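Local coordinates for protein nodulation fucosyltransferase NodZ (Bradyrhizobium sp., PDB 2HHC) that belongs to the NodZ family of nodulation fucosyltransferases, placed among glycosyltransferases of the GT-B clan, whose characteristic architecture pairs two Rossmann-like domains, at residues A[62-67]-A[142-147]; A[219-224]-A[237-242]; A[273-278]-A[290-295]; A[299-304]-A[311-316]. All blocks are in the same frame, centred on the assembly; numbering follows the deposited sequence.

Interaction 1 of 4, residues A[62-67]-A[142-147]; sequences EDIAGV and RLIFRN
Ile64, at the start of a tight type I' turn, rests its two branches on different residues of helix 138-147. With CG1 beside its own backbone N (chi1 -64°) and CD1 extended beyond it, the longer branch runs inward to Ile144, where the two CD1 atoms lie 4.2 Å apart. The CG2 methyl turns instead to the CB of Asn147, at 4.0 Å. Ala65, next in the turn, directs its CB at the helix. In one of the two conformers modelled for Leu143, CD1 lies 3.5 Å from Ala65 CB, and CD2 approaches Ile64 CG2 too closely for that pair to be relied on. This apolar patch is the tight part of the contact, and Ile144 also packs on Ala23 of helix 15-32.

The other side is looser and wet. One water donates to both Asp63 O and Asn147 O, while a second accepts from Ala65 N and donates to Asn147 OD1 at 2.9 Å. The Asn147 amide is steadied from behind: its ND2 gives a hydrogen bond to a lone pair of Leu143 O (2.9 Å), which turns OD1 to the second water. The turn has its own brace, an Asx motif in which Asp63 OD1 accepts from Gly66 N at 3.0 Å. No direct hydrogen bond joins turn and helix, so the fit depends on apolar surface, with the polar link supplied through water.

Interaction 2 of 4, residues A[219-224]-A[237-242]; sequences VFLCTD and PDVFAV
Val219 O is gripped from strand 239-240 by two groups at once. The backbone N of Phe240 donates to Val219 O at 2.9 Å, nearly along the C=O axis, and Val239 CA adds a weaker C-H contact, 3.2 Å from Val219 O. Phe240 O is used in the same way, taking the N-H of Leu221 at 2.9 Å and a CA-H contact from Phe220. Asp238 O accepts from Val219 N in an almost straight bond (178°), although the donor is tilted well out of the carbonyl plane. This ladder is the parallel pairing of a beta-alpha-beta unit, in which helix 226-235 connects strand 217-223 to the short outermost strand of the sheet, as in the Rossmann-like domains of GT-B proteins.

On one face of the sheet Val219 and Val239 lie side by side. On the other, Phe240 takes the cramped rotamer with CG between its backbone N and carbonyl carbon (chi1 70°), which swings the ring back over the neighbouring strand, so that Phe220 CA sits over its face, 4.2 Å from the centroid. The two rings are inclined by 28° and slid so far that they barely overlap. Val242 CG2 meets the edge of the Phe220 ring, 3.9 Å from CE1, while Phe166 meets this ring edge-to-face. Beyond the paired residues, a water lies between the strands, accepting from Val242 N and within hydrogen-bonding distance of Leu221 O.

Interaction 3 of 4, residues A[273-278]-A[290-295]; sequences LLARCA and TRYARL
A buried contact, apolar in its side chains, joins the C-terminal part of helix 258-274 and the residues after it to the start of helix 291-296, with Thr290 at its N-cap position. Leu274 and Ala275 meet Thr290, Tyr292 and Ala293. Strand 279-283, in the mixed sheet that also holds strand 217-223, lies between them in sequence, so the contact packs together the segments that lead into and out of that strand.

Small side chains set the spacing. Ala275 CA and Ala293 CA approach to 3.9 Å, close enough for the two backbones to be in van der Waals contact, and Ala293 CB rests 3.8 Å from Leu274 O. On the same flank the CB atoms of Leu274 and Ala293 stand 4.1 Å apart, and the Leu274 CD1 methyl reaches out to Thr290 CG2.

Tyr292 contributes the one flat group. With CG anti to its backbone N (chi1 -173°), the ring is laid against the other segment, and Ala275 CB sits over its face in a CH-pi contact, 4.0 Å from the centroid and 29° off the normal. Phe145 of helix 138-147 stacks on the opposite face, so the tyrosine is a layer between the alanine methyl and that second ring.

Thr290 turns its methyl into the contact, whereas its hydroxyl OG1 is hydrogen-bonded to NE of Arg282. With no hydrogen bond between the two segments, attraction here is dispersion and CH-pi in nature. It therefore depends on shape, on two alanines that let the backbones come close and a ring face that receives a methyl.

Interaction 4 of 4, residues A[299-304]-A[311-316]; sequences RIIEFD and LTMIDN
Ile300 and Ile314 form one of the hydrogen-bonded pairs of an antiparallel beta hairpin, the last two strands of the mixed sheet that holds strand 217-223, with 311-315 at its border and 299-303 next to strand 279-283. The backbone bonds come as two reciprocal sets. Ile300 N donates to Ile314 O at 2.9 Å and Ile314 N returns the bond to Ile300 O at 2.8 Å; Thr312 N and Glu302 O make a nearly straight bond of 2.8 Å (176°), answered by a longer one from Glu302 N to Thr312 O. Between these pairs CA-H groups are weak donors, as from Met313 CA to Ile300 O at 3.2 Å.

Charged groups contribute little across the strands. Arg299 and Asp315 run side by side, NE and OD1 being 4.7 Å apart; the guanidinium bonds through NH1 to Ser212 O and lies against Tyr213 in a cation-pi contact.

Apolar packing is divided between two faces. Ile300 and Ile314 share one with Glu302 and Thr312, and Arg294 of helix 291-296 packs on both isoleucines. The other carries Arg299, Ile301 and Met313; from the end of the strand pair Leu311 CD2 reaches Ile301 CG2 at 3.7 Å, and helix 192-209 packs on both side chains. Where the chain crosses between the strands, that Leu311 methyl sits over the face of the Phe303 ring, with CD2 3.7 Å from the centroid and 19° off the ring normal.

In the fold
Interactions 2 and 4 lie at the two borders of one sheet, their centres about 19 Å apart and without touching, whereas interaction 3 reaches both. On one side Cys222 SG packs 3.9 Å from Leu274 CG; on the other, Arg294 CD meets Ile300 CG1 at 3.7 Å, and Leu295 O is a weak acceptor for Asn316 ND2. Interaction 1 belongs to the border of the other sheet, its centre about 31 Å from that of interaction 2. Its helical segment 142-147 nevertheless meets segment 290-295: Arg142 NH2 probably donates to Leu295 O at 2.7 Å. Interaction 3 thus connects the surroundings of both sheets, consistent with a two-lobed GT-B architecture.

Interaction 1 of 4, residues A[62-67]-A[142-147]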
loop_
_atom_site.group_PDB
_atom_site.type_symbol
_atom_site.label_atom_id
_atom_site.label_comp_id
_atom_site.label_asym_id
_atom_site.label_seq_id
_atom_site.Cartn_x
_atom_site.Cartn_y
_atom_site.Cartn_z
ATOM N N GLU A 62 -0.721 12.221 15.310
ATOM C CA GLU A 62 -1.889 13.063 15.664
ATOM C C GLU A 62 -2.170 14.162 14.629
ATOM O O GLU A 62 -3.187 14.870 14.748
ATOM C CB GLU A 62 -1.793 13.601 17.093
ATOM C CG GLU A 62 -1.641 12.447 18.127
ATOM C CD GLU A 62 -0.156 12.010 18.367
ATOM O OE1 GLU A 62 0.785 12.818 18.142
ATOM O OE2 GLU A 62 0.089 10.855 18.800
ATOM N N ASP A 63 -1.280 14.327 13.672
ATOM C CA ASP A 63 -1.413 15.314 12.608
ATOM C C ASP A 63 -0.664 14.881 11.385
ATOM O O ASP A 63 0.465 14.441 11.518
ATOM C CB ASP A 63 -0.870 16.667 13.087
ATOM C CG ASP A 63 -0.966 17.738 12.024
ATOM O OD1 ASP A 63 -0.079 17.774 11.135
ATOM O OD2 ASP A 63 -1.939 18.541 12.089
ATOM N N ILE A 64 -1.277 14.990 10.202
ATOM C CA ILE A 64 -0.570 14.782 8.934
ATOM C C ILE A 64 -0.766 16.018 8.119
ATOM O O ILE A 64 -1.874 16.347 7.682
ATOM C CB ILE A 64 -1.056 13.502 8.165
ATOM C CG1 ILE A 64 -0.750 12.233 8.979
ATOM C CG2 ILE A 64 -0.456 13.468 6.734
ATOM C CD1 ILE A 64 -1.363 10.983 8.431
ATOM N N ALA A 65 0.325 16.783 8.013
ATOM C CA ALA A 65 0.313 17.982 7.203
ATOM C C ALA A 65 -0.876 18.914 7.440
ATOM O O ALA A 65 -1.581 19.379 6.519
ATOM C CB ALA A 65 0.487 17.652 5.734
ATOM N N GLY A 66 -1.159 19.150 8.723
ATOM C CA GLY A 66 -2.222 20.082 9.130
ATOM C C GLY A 66 -3.592 19.502 9.416
ATOM O O GLY A 66 -4.503 20.188 9.937
ATOM N N VAL A 67 -3.749 18.223 9.101
ATOM C CA VAL A 67 -5.009 17.526 9.291
ATOM C C VAL A 67 -4.878 16.745 10.597
ATOM O O VAL A 67 -3.977 15.897 10.735
ATOM C CB VAL A 67 -5.328 16.560 8.125
ATOM C CG1 VAL A 67 -6.530 15.657 8.460
ATOM C CG2 VAL A 67 -5.561 17.280 6.743
ATOM N N ARG A 142 2.532 10.755 -1.640
ATOM C CA ARG A 142 3.894 10.981 -1.129
ATOM C C ARG A 142 3.816 11.576 0.264
ATOM O O ARG A 142 4.671 11.286 1.160
ATOM C CB ARG A 142 4.660 11.933 -2.078
ATOM C CG ARG A 142 4.922 11.315 -3.401
ATOM C CD ARG A 142 5.575 12.375 -4.351
ATOM N NE ARG A 142 5.817 11.853 -5.683
ATOM C CZ ARG A 142 6.814 11.079 -5.969
ATOM N NH1 ARG A 142 7.710 10.791 -5.035
ATOM N NH2 ARG A 142 6.955 10.646 -7.207
ATOM N N LEU A 143 2.870 12.462 0.484
ATOM C CA LEU A 143 2.698 13.067 1.810
ATOM C C LEU A 143 2.430 12.025 2.876
ATOM O O LEU A 143 2.973 12.056 3.956
ATOM C CB LEU A 143 1.690 14.194 1.732
ATOM C CG LEU A 143 1.832 15.047 2.962
ATOM C CD1 LEU A 143 1.568 16.460 2.575
ATOM C CD2 LEU A 143 0.849 14.455 3.966
ATOM N N ILE A 144 1.621 11.033 2.583
ATOM C CA ILE A 144 1.353 9.981 3.566
ATOM C C ILE A 144 2.634 9.230 3.865
ATOM O O ILE A 144 2.964 9.008 5.033
ATOM C CB ILE A 144 0.282 8.996 3.039
ATOM C CG1 ILE A 144 -1.098 9.683 3.041
ATOM C CG2 ILE A 144 0.239 7.728 3.792
ATOM C CD1 ILE A 144 -1.611 10.179 4.333
ATOM N N PHE A 145 3.369 8.797 2.846
ATOM C CA PHE A 145 4.634 8.052 3.118
ATOM C C PHE A 145 5.643 8.820 3.920
ATOM O O PHE A 145 6.442 8.262 4.664
ATOM C CB PHE A 145 5.204 7.471 1.831
ATOM C CG PHE A 145 4.507 6.222 1.372
ATOM C CD1 PHE A 145 4.741 5.001 1.995
ATOM C CD2 PHE A 145 3.671 6.258 0.335
ATOM C CE1 PHE A 145 4.135 3.869 1.580
ATOM C CE2 PHE A 145 3.026 5.090 -0.067
ATOM C CZ PHE A 145 3.278 3.930 0.594
ATOM N N ARG A 146 5.680 10.131 3.728
ATOM C CA ARG A 146 6.633 10.975 4.440
ATOM C C ARG A 146 6.214 11.294 5.866
ATOM O O ARG A 146 7.081 11.710 6.619
ATOM C CB ARG A 146 6.895 12.284 3.662
ATOM C CG ARG A 146 7.649 12.110 2.371
ATOM C CD ARG A 146 7.876 13.456 1.643
ATOM N NE ARG A 146 8.646 14.309 2.469
ATOM C CZ ARG A 146 9.955 14.261 2.541
ATOM N NH1 ARG A 146 10.616 13.427 1.731
ATOM N NH2 ARG A 146 10.588 15.061 3.355
ATOM N N ASN A 147 4.928 11.144 6.221
ATOM C CA ASN A 147 4.396 11.673 7.448
ATOM C C ASN A 147 3.762 10.694 8.381
ATOM O O ASN A 147 3.076 11.074 9.305
ATOM C CB ASN A 147 3.477 12.864 7.104
ATOM C CG ASN A 147 4.260 14.055 6.583
ATOM O OD1 ASN A 147 4.885 14.796 7.385
ATOM N ND2 ASN A 147 4.330 14.228 5.275
HETATM O O HOH W 1 2.835 13.395 10.775
HETATM O O HOH W 2 2.926 15.901 9.277
#

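Interaction 2 of 4, residues A[219-224]-A[237-242]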
loop_
_atom_site.group_PDB
_atom_site.type_symbol
_atom_site.label_atom_id
_atom_site.label_comp_id
_atom_site.label_asym_id
_atom_site.label_seq_id
_atom_site.Cartn_x
_atom_site.Cartn_y
_atom_site.Cartn_z
ATOM N N VAL A 219 20.091 -8.553 -7.368
ATOM C CA VAL A 219 18.664 -8.694 -7.648
ATOM C C VAL A 219 17.955 -9.016 -6.308
ATOM O O VAL A 219 18.247 -10.055 -5.700
ATOM C CB VAL A 219 18.386 -9.778 -8.697
ATOM C CG1 VAL A 219 16.938 -9.956 -8.864
ATOM C CG2 VAL A 219 19.024 -9.441 -10.019
ATOM N N PHE A 220 17.029 -8.132 -5.915
ATOM C CA PHE A 220 16.234 -8.276 -4.698
ATOM C C PHE A 220 14.860 -8.805 -5.085
ATOM O O PHE A 220 14.080 -8.117 -5.745
ATOM C CB PHE A 220 16.148 -6.928 -4.006
ATOM C CG PHE A 220 15.227 -6.885 -2.814
ATOM C CD1 PHE A 220 15.338 -7.809 -1.799
ATOM C CD2 PHE A 220 14.284 -5.854 -2.669
ATOM C CE1 PHE A 220 14.493 -7.740 -0.701
ATOM C CE2 PHE A 220 13.427 -5.833 -1.546
ATOM C CZ PHE A 220 13.560 -6.723 -0.565
ATOM N N LEU A 221 14.563 -10.011 -4.645
ATOM C CA LEU A 221 13.337 -10.648 -5.022
ATOM C C LEU A 221 12.333 -10.637 -3.878
ATOM O O LEU A 221 12.629 -11.095 -2.777
ATOM C CB LEU A 221 13.612 -12.109 -5.452
ATOM C CG LEU A 221 12.398 -12.896 -5.978
ATOM C CD1 LEU A 221 11.648 -12.250 -7.163
ATOM C CD2 LEU A 221 12.830 -14.283 -6.351
ATOM N N CYS A 222 11.109 -10.213 -4.173
ATOM C CA CYS A 222 9.991 -10.156 -3.236
ATOM C C CYS A 222 8.897 -11.006 -3.842
ATOM O O CYS A 222 8.200 -10.567 -4.770
ATOM C CB CYS A 222 9.535 -8.708 -3.056
ATOM S SG CYS A 222 10.765 -7.714 -2.263
ATOM N N THR A 223 8.711 -12.199 -3.332
ATOM C CA THR A 223 7.646 -13.081 -3.820
ATOM C C THR A 223 7.061 -13.880 -2.670
ATOM O O THR A 223 7.734 -14.153 -1.699
ATOM C CB THR A 223 8.178 -14.009 -4.920
ATOM O OG1 THR A 223 7.108 -14.789 -5.475
ATOM C CG2 THR A 223 9.224 -14.969 -4.334
ATOM N N ASP A 224 5.794 -14.237 -2.807
ATOM C CA ASP A 224 5.106 -15.086 -1.864
ATOM C C ASP A 224 5.323 -16.584 -2.150
ATOM O O ASP A 224 4.859 -17.450 -1.366
ATOM C CB ASP A 224 3.587 -14.755 -1.919
ATOM C CG ASP A 224 2.970 -14.859 -3.377
ATOM O OD1 ASP A 224 3.688 -15.161 -4.368
ATOM O OD2 ASP A 224 1.724 -14.672 -3.538
ATOM N N PRO A 237 22.646 -14.674 -11.071
ATOM C CA PRO A 237 23.518 -14.490 -9.946
ATOM C C PRO A 237 23.053 -13.366 -9.031
ATOM O O PRO A 237 22.308 -12.444 -9.425
ATOM C CB PRO A 237 24.851 -14.117 -10.611
ATOM C CG PRO A 237 24.416 -13.344 -11.814
ATOM C CD PRO A 237 23.125 -13.986 -12.278
ATOM N N ASP A 238 23.490 -13.468 -7.792
ATOM C CA ASP A 238 23.342 -12.369 -6.831
ATOM C C ASP A 238 21.889 -12.035 -6.523
ATOM O O ASP A 238 21.552 -10.898 -6.294
ATOM C CB ASP A 238 24.153 -11.117 -7.272
ATOM C CG ASP A 238 25.620 -11.424 -7.488
ATOM O OD1 ASP A 238 26.244 -11.938 -6.526
ATOM O OD2 ASP A 238 26.118 -11.243 -8.622
ATOM N N VAL A 239 21.037 -13.070 -6.477
ATOM C CA VAL A 239 19.661 -12.905 -6.038
ATOM C C VAL A 239 19.566 -13.113 -4.530
ATOM O O VAL A 239 20.149 -14.077 -3.968
ATOM C CB VAL A 239 18.725 -13.904 -6.769
ATOM C CG1 VAL A 239 17.295 -13.759 -6.259
ATOM C CG2 VAL A 239 18.752 -13.669 -8.270
ATOM N N PHE A 240 18.873 -12.197 -3.880
ATOM C CA PHE A 240 18.592 -12.322 -2.453
ATOM C C PHE A 240 17.173 -11.883 -2.142
ATOM O O PHE A 240 16.545 -11.162 -2.888
ATOM C CB PHE A 240 19.610 -11.522 -1.622
ATOM C CG PHE A 240 19.463 -10.045 -1.734
ATOM C CD1 PHE A 240 19.961 -9.374 -2.855
ATOM C CD2 PHE A 240 18.803 -9.303 -0.773
ATOM C CE1 PHE A 240 19.822 -8.001 -2.970
ATOM C CE2 PHE A 240 18.637 -7.919 -0.892
ATOM C CZ PHE A 240 19.186 -7.250 -1.992
ATOM N N ALA A 241 16.703 -12.321 -0.970
ATOM C CA ALA A 241 15.385 -12.022 -0.446
ATOM C C ALA A 241 15.464 -11.927 1.038
ATOM O O ALA A 241 16.380 -12.462 1.630
ATOM C CB ALA A 241 14.361 -13.146 -0.835
ATOM N N VAL A 242 14.480 -11.282 1.636
ATOM C CA VAL A 242 14.445 -11.204 3.091
ATOM C C VAL A 242 13.983 -12.566 3.609
ATOM O O VAL A 242 12.967 -13.052 3.166
ATOM C CB VAL A 242 13.477 -10.152 3.526
ATOM C CG1 VAL A 242 13.465 -10.076 5.073
ATOM C CG2 VAL A 242 13.837 -8.821 2.952
HETATM O O HOH W 3 12.216 -10.333 0.039
#

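Interaction 3 of 4, residues A[273-278]-A[290-295]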
loop_
_atom_site.group_PDB
_atom_site.type_symbol
_atom_site.label_atom_id
_atom_site.label_comp_id
_atom_site.label_asym_id
_atom_site.label_seq_id
_atom_site.Cartn_x
_atom_site.Cartn_y
_atom_site.Cartn_z
ATOM N N LEU A 273 11.947 -1.534 1.124
ATOM C CA LEU A 273 13.216 -1.807 0.483
ATOM C C LEU A 273 13.103 -1.734 -1.045
ATOM O O LEU A 273 14.005 -1.283 -1.704
ATOM C CB LEU A 273 13.765 -3.129 0.936
ATOM C CG LEU A 273 14.426 -3.172 2.326
ATOM C CD1 LEU A 273 14.732 -4.563 2.665
ATOM C CD2 LEU A 273 15.679 -2.272 2.363
ATOM N N LEU A 274 11.997 -2.160 -1.618
ATOM C CA LEU A 274 11.793 -1.997 -3.049
ATOM C C LEU A 274 11.936 -0.533 -3.459
ATOM O O LEU A 274 12.470 -0.224 -4.562
ATOM C CB LEU A 274 10.448 -2.566 -3.495
ATOM C CG LEU A 274 10.345 -4.076 -3.565
ATOM C CD1 LEU A 274 8.929 -4.557 -3.645
ATOM C CD2 LEU A 274 11.123 -4.637 -4.789
ATOM N N ALA A 275 11.489 0.388 -2.617
ATOM C CA ALA A 275 11.579 1.817 -2.936
ATOM C C ALA A 275 12.992 2.403 -2.900
ATOM O O ALA A 275 13.196 3.561 -3.257
ATOM C CB ALA A 275 10.668 2.608 -2.036
ATOM N N ARG A 276 13.942 1.588 -2.461
ATOM C CA ARG A 276 15.367 1.918 -2.406
ATOM C C ARG A 276 16.169 1.385 -3.587
ATOM O O ARG A 276 17.395 1.562 -3.686
ATOM C CB ARG A 276 15.992 1.332 -1.123
ATOM C CG ARG A 276 15.378 1.749 0.249
ATOM C CD ARG A 276 15.706 3.174 0.719
ATOM N NE ARG A 276 17.063 3.315 1.266
ATOM C CZ ARG A 276 17.450 2.986 2.506
ATOM N NH1 ARG A 276 16.626 2.372 3.372
ATOM N NH2 ARG A 276 18.708 3.195 2.850
ATOM N N CYS A 277 15.500 0.653 -4.457
ATOM C CA CYS A 277 16.173 0.045 -5.614
ATOM C C CYS A 277 16.408 1.047 -6.742
ATOM O O CYS A 277 15.839 2.128 -6.771
ATOM C CB CYS A 277 15.336 -1.118 -6.114
ATOM S SG CYS A 277 15.209 -2.493 -4.955
ATOM N N ALA A 278 17.313 0.659 -7.648
ATOM C CA ALA A 278 17.626 1.464 -8.802
ATOM C C ALA A 278 16.628 1.270 -9.906
ATOM O O ALA A 278 16.343 2.180 -10.662
ATOM C CB ALA A 278 19.029 1.170 -9.283
ATOM N N THR A 290 3.912 -2.336 -5.049
ATOM C CA THR A 290 5.003 -1.594 -5.621
ATOM C C THR A 290 4.669 -0.169 -5.969
ATOM O O THR A 290 5.419 0.491 -6.678
ATOM C CB THR A 290 5.436 -2.309 -6.890
ATOM O OG1 THR A 290 4.302 -2.687 -7.691
ATOM C CG2 THR A 290 6.305 -3.591 -6.516
ATOM N N ARG A 291 3.563 0.369 -5.485
ATOM C CA ARG A 291 3.237 1.791 -5.764
ATOM C C ARG A 291 4.288 2.696 -5.109
ATOM O O ARG A 291 4.697 3.654 -5.758
ATOM C CB ARG A 291 1.817 2.139 -5.281
ATOM C CG ARG A 291 1.411 3.552 -5.563
ATOM C CD ARG A 291 1.529 3.978 -6.977
ATOM N NE ARG A 291 0.987 5.326 -7.164
ATOM C CZ ARG A 291 0.845 5.966 -8.317
ATOM N NH1 ARG A 291 1.180 5.358 -9.474
ATOM N NH2 ARG A 291 0.423 7.197 -8.349
ATOM N N TYR A 292 4.670 2.457 -3.868
ATOM C CA TYR A 292 5.690 3.302 -3.191
ATOM C C TYR A 292 6.962 3.278 -4.038
ATOM O O TYR A 292 7.487 4.333 -4.401
ATOM C CB TYR A 292 5.925 2.795 -1.798
ATOM C CG TYR A 292 6.821 3.659 -0.955
ATOM C CD1 TYR A 292 6.779 5.016 -1.068
ATOM C CD2 TYR A 292 7.699 3.088 -0.073
ATOM C CE1 TYR A 292 7.572 5.820 -0.244
ATOM C CE2 TYR A 292 8.479 3.867 0.731
ATOM C CZ TYR A 292 8.390 5.224 0.638
ATOM O OH TYR A 292 9.241 6.002 1.482
ATOM N N ALA A 293 7.394 2.110 -4.446
ATOM C CA ALA A 293 8.575 2.014 -5.349
ATOM C C ALA A 293 8.370 2.781 -6.669
ATOM O O ALA A 293 9.252 3.535 -7.132
ATOM C CB ALA A 293 8.904 0.599 -5.606
ATOM N N ARG A 294 7.212 2.668 -7.307
ATOM C CA ARG A 294 6.892 3.417 -8.498
ATOM C C ARG A 294 7.063 4.930 -8.294
ATOM O O ARG A 294 7.529 5.640 -9.180
ATOM C CB ARG A 294 5.471 3.089 -8.984
ATOM C CG ARG A 294 4.935 3.948 -10.111
ATOM C CD ARG A 294 5.755 3.841 -11.390
ATOM N NE ARG A 294 5.297 4.729 -12.471
ATOM C CZ ARG A 294 5.588 6.032 -12.566
ATOM N NH1 ARG A 294 6.330 6.628 -11.647
ATOM N NH2 ARG A 294 5.140 6.742 -13.593
ATOM N N LEU A 295 6.637 5.432 -7.139
ATOM C CA LEU A 295 6.804 6.869 -6.818
ATOM C C LEU A 295 8.254 7.311 -6.688
ATOM O O LEU A 295 8.579 8.498 -7.006
ATOM C CB LEU A 295 6.060 7.175 -5.512
ATOM C CG LEU A 295 4.529 7.092 -5.639
ATOM C CD1 LEU A 295 3.928 7.178 -4.201
ATOM C CD2 LEU A 295 3.900 8.002 -6.641
#

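Interaction 4 of 4, residues A[299-304]-A[311-316]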
loop_
_atom_site.group_PDB
_atom_site.type_symbol
_atom_site.label_atom_id
_atom_site.label_comp_id
_atom_site.label_asym_id
_atom_site.label_seq_id
_atom_site.Cartn_x
_atom_site.Cartn_y
_atom_site.Cartn_z
ATOM N N ARG A 299 13.842 3.886 -12.315
ATOM C CA ARG A 299 13.352 3.172 -13.508
ATOM C C ARG A 299 12.436 2.016 -13.101
ATOM O O ARG A 299 12.730 1.269 -12.168
ATOM C CB ARG A 299 14.517 2.597 -14.316
ATOM C CG ARG A 299 15.458 3.614 -14.931
ATOM C CD ARG A 299 16.863 3.048 -14.728
ATOM N NE ARG A 299 17.649 3.065 -15.905
ATOM C CZ ARG A 299 18.893 2.599 -16.025
ATOM N NH1 ARG A 299 19.552 2.026 -15.030
ATOM N NH2 ARG A 299 19.482 2.729 -17.179
ATOM N N ILE A 300 11.369 1.846 -13.864
ATOM C CA ILE A 300 10.360 0.843 -13.614
ATOM C C ILE A 300 10.224 -0.005 -14.885
ATOM O O ILE A 300 10.170 0.533 -16.002
ATOM C CB ILE A 300 9.022 1.513 -13.286
ATOM C CG1 ILE A 300 9.150 2.383 -12.013
ATOM C CG2 ILE A 300 7.950 0.454 -13.083
ATOM C CD1 ILE A 300 9.462 3.861 -12.307
ATOM N N ILE A 301 10.217 -1.322 -14.733
ATOM C CA ILE A 301 10.005 -2.230 -15.873
ATOM C C ILE A 301 8.726 -3.032 -15.607
ATOM O O ILE A 301 8.503 -3.557 -14.495
ATOM C CB ILE A 301 11.187 -3.121 -16.056
ATOM C CG1 ILE A 301 12.345 -2.314 -16.640
ATOM C CG2 ILE A 301 10.835 -4.318 -16.947
ATOM C CD1 ILE A 301 13.697 -3.011 -16.770
ATOM N N GLU A 302 7.899 -3.157 -16.637
ATOM C CA GLU A 302 6.692 -3.936 -16.508
ATOM C C GLU A 302 6.200 -4.379 -17.867
ATOM O O GLU A 302 6.600 -3.810 -18.878
ATOM C CB GLU A 302 5.631 -3.126 -15.801
ATOM C CG GLU A 302 5.114 -1.981 -16.616
ATOM C CD GLU A 302 4.570 -0.838 -15.773
ATOM O OE1 GLU A 302 5.026 -0.633 -14.652
ATOM O OE2 GLU A 302 3.670 -0.136 -16.254
ATOM N N PHE A 303 5.367 -5.416 -17.892
ATOM C CA PHE A 303 4.652 -5.778 -19.102
ATOM C C PHE A 303 3.488 -4.812 -19.255
ATOM O O PHE A 303 2.738 -4.585 -18.303
ATOM C CB PHE A 303 4.195 -7.231 -19.029
ATOM C CG PHE A 303 5.312 -8.206 -19.266
ATOM C CD1 PHE A 303 6.131 -8.611 -18.216
ATOM C CD2 PHE A 303 5.564 -8.701 -20.539
ATOM C CE1 PHE A 303 7.182 -9.507 -18.451
ATOM C CE2 PHE A 303 6.598 -9.582 -20.763
ATOM C CZ PHE A 303 7.417 -9.978 -19.725
ATOM N N ASP A 304 3.397 -4.196 -20.432
ATOM C CA ASP A 304 2.319 -3.259 -20.751
ATOM C C ASP A 304 1.863 -3.566 -22.151
ATOM O O ASP A 304 1.644 -2.662 -22.970
ATOM N N LEU A 311 7.564 -5.857 -22.940
ATOM C CA LEU A 311 8.065 -5.151 -21.762
ATOM C C LEU A 311 8.201 -3.681 -22.085
ATOM O O LEU A 311 8.578 -3.311 -23.191
ATOM C CB LEU A 311 9.451 -5.688 -21.402
ATOM C CG LEU A 311 9.521 -6.998 -20.618
ATOM C CD1 LEU A 311 10.900 -7.634 -20.704
ATOM C CD2 LEU A 311 9.166 -6.716 -19.178
ATOM N N THR A 312 7.898 -2.832 -21.126
ATOM C CA THR A 312 8.188 -1.421 -21.268
ATOM C C THR A 312 8.998 -0.934 -20.077
ATOM O O THR A 312 9.038 -1.590 -19.024
ATOM C CB THR A 312 6.904 -0.592 -21.458
ATOM O OG1 THR A 312 7.248 0.714 -21.942
ATOM C CG2 THR A 312 6.117 -0.462 -20.174
ATOM N N MET A 313 9.689 0.175 -20.278
ATOM C CA MET A 313 10.457 0.795 -19.219
ATOM C C MET A 313 10.034 2.236 -19.102
ATOM O O MET A 313 9.852 2.933 -20.103
ATOM C CB MET A 313 11.941 0.702 -19.531
ATOM C CG MET A 313 12.765 0.239 -18.382
ATOM S SD MET A 313 14.307 1.074 -18.151
ATOM C CE MET A 313 13.782 2.773 -17.897
ATOM N N ILE A 314 9.881 2.674 -17.854
ATOM C CA ILE A 314 9.431 3.993 -17.531
ATOM C C ILE A 314 10.513 4.671 -16.689
ATOM O O ILE A 314 10.945 4.138 -15.664
ATOM C CB ILE A 314 8.101 3.915 -16.752
ATOM C CG1 ILE A 314 7.075 3.133 -17.588
ATOM C CG2 ILE A 314 7.613 5.291 -16.368
ATOM C CD1 ILE A 314 5.746 2.906 -16.878
ATOM N N ASP A 315 10.973 5.823 -17.163
ATOM C CA ASP A 315 11.900 6.675 -16.433
ATOM C C ASP A 315 11.064 7.558 -15.552
ATOM O O ASP A 315 10.109 8.169 -16.012
ATOM C CB ASP A 315 12.697 7.569 -17.396
ATOM C CG ASP A 315 13.666 6.789 -18.232
ATOM O OD1 ASP A 315 14.523 6.102 -17.648
ATOM O OD2 ASP A 315 13.570 6.853 -19.472
ATOM N N ASN A 316 11.450 7.665 -14.294
ATOM C CA ASN A 316 10.685 8.400 -13.306
ATOM C C ASN A 316 11.014 9.861 -13.349
ATOM O O ASN A 316 12.188 10.233 -13.131
ATOM C CB ASN A 316 10.998 7.878 -11.938
ATOM C CG ASN A 316 9.941 8.190 -10.929
ATOM O OD1 ASN A 316 9.042 8.988 -11.178
ATOM N ND2 ASN A 316 10.034 7.540 -9.778
#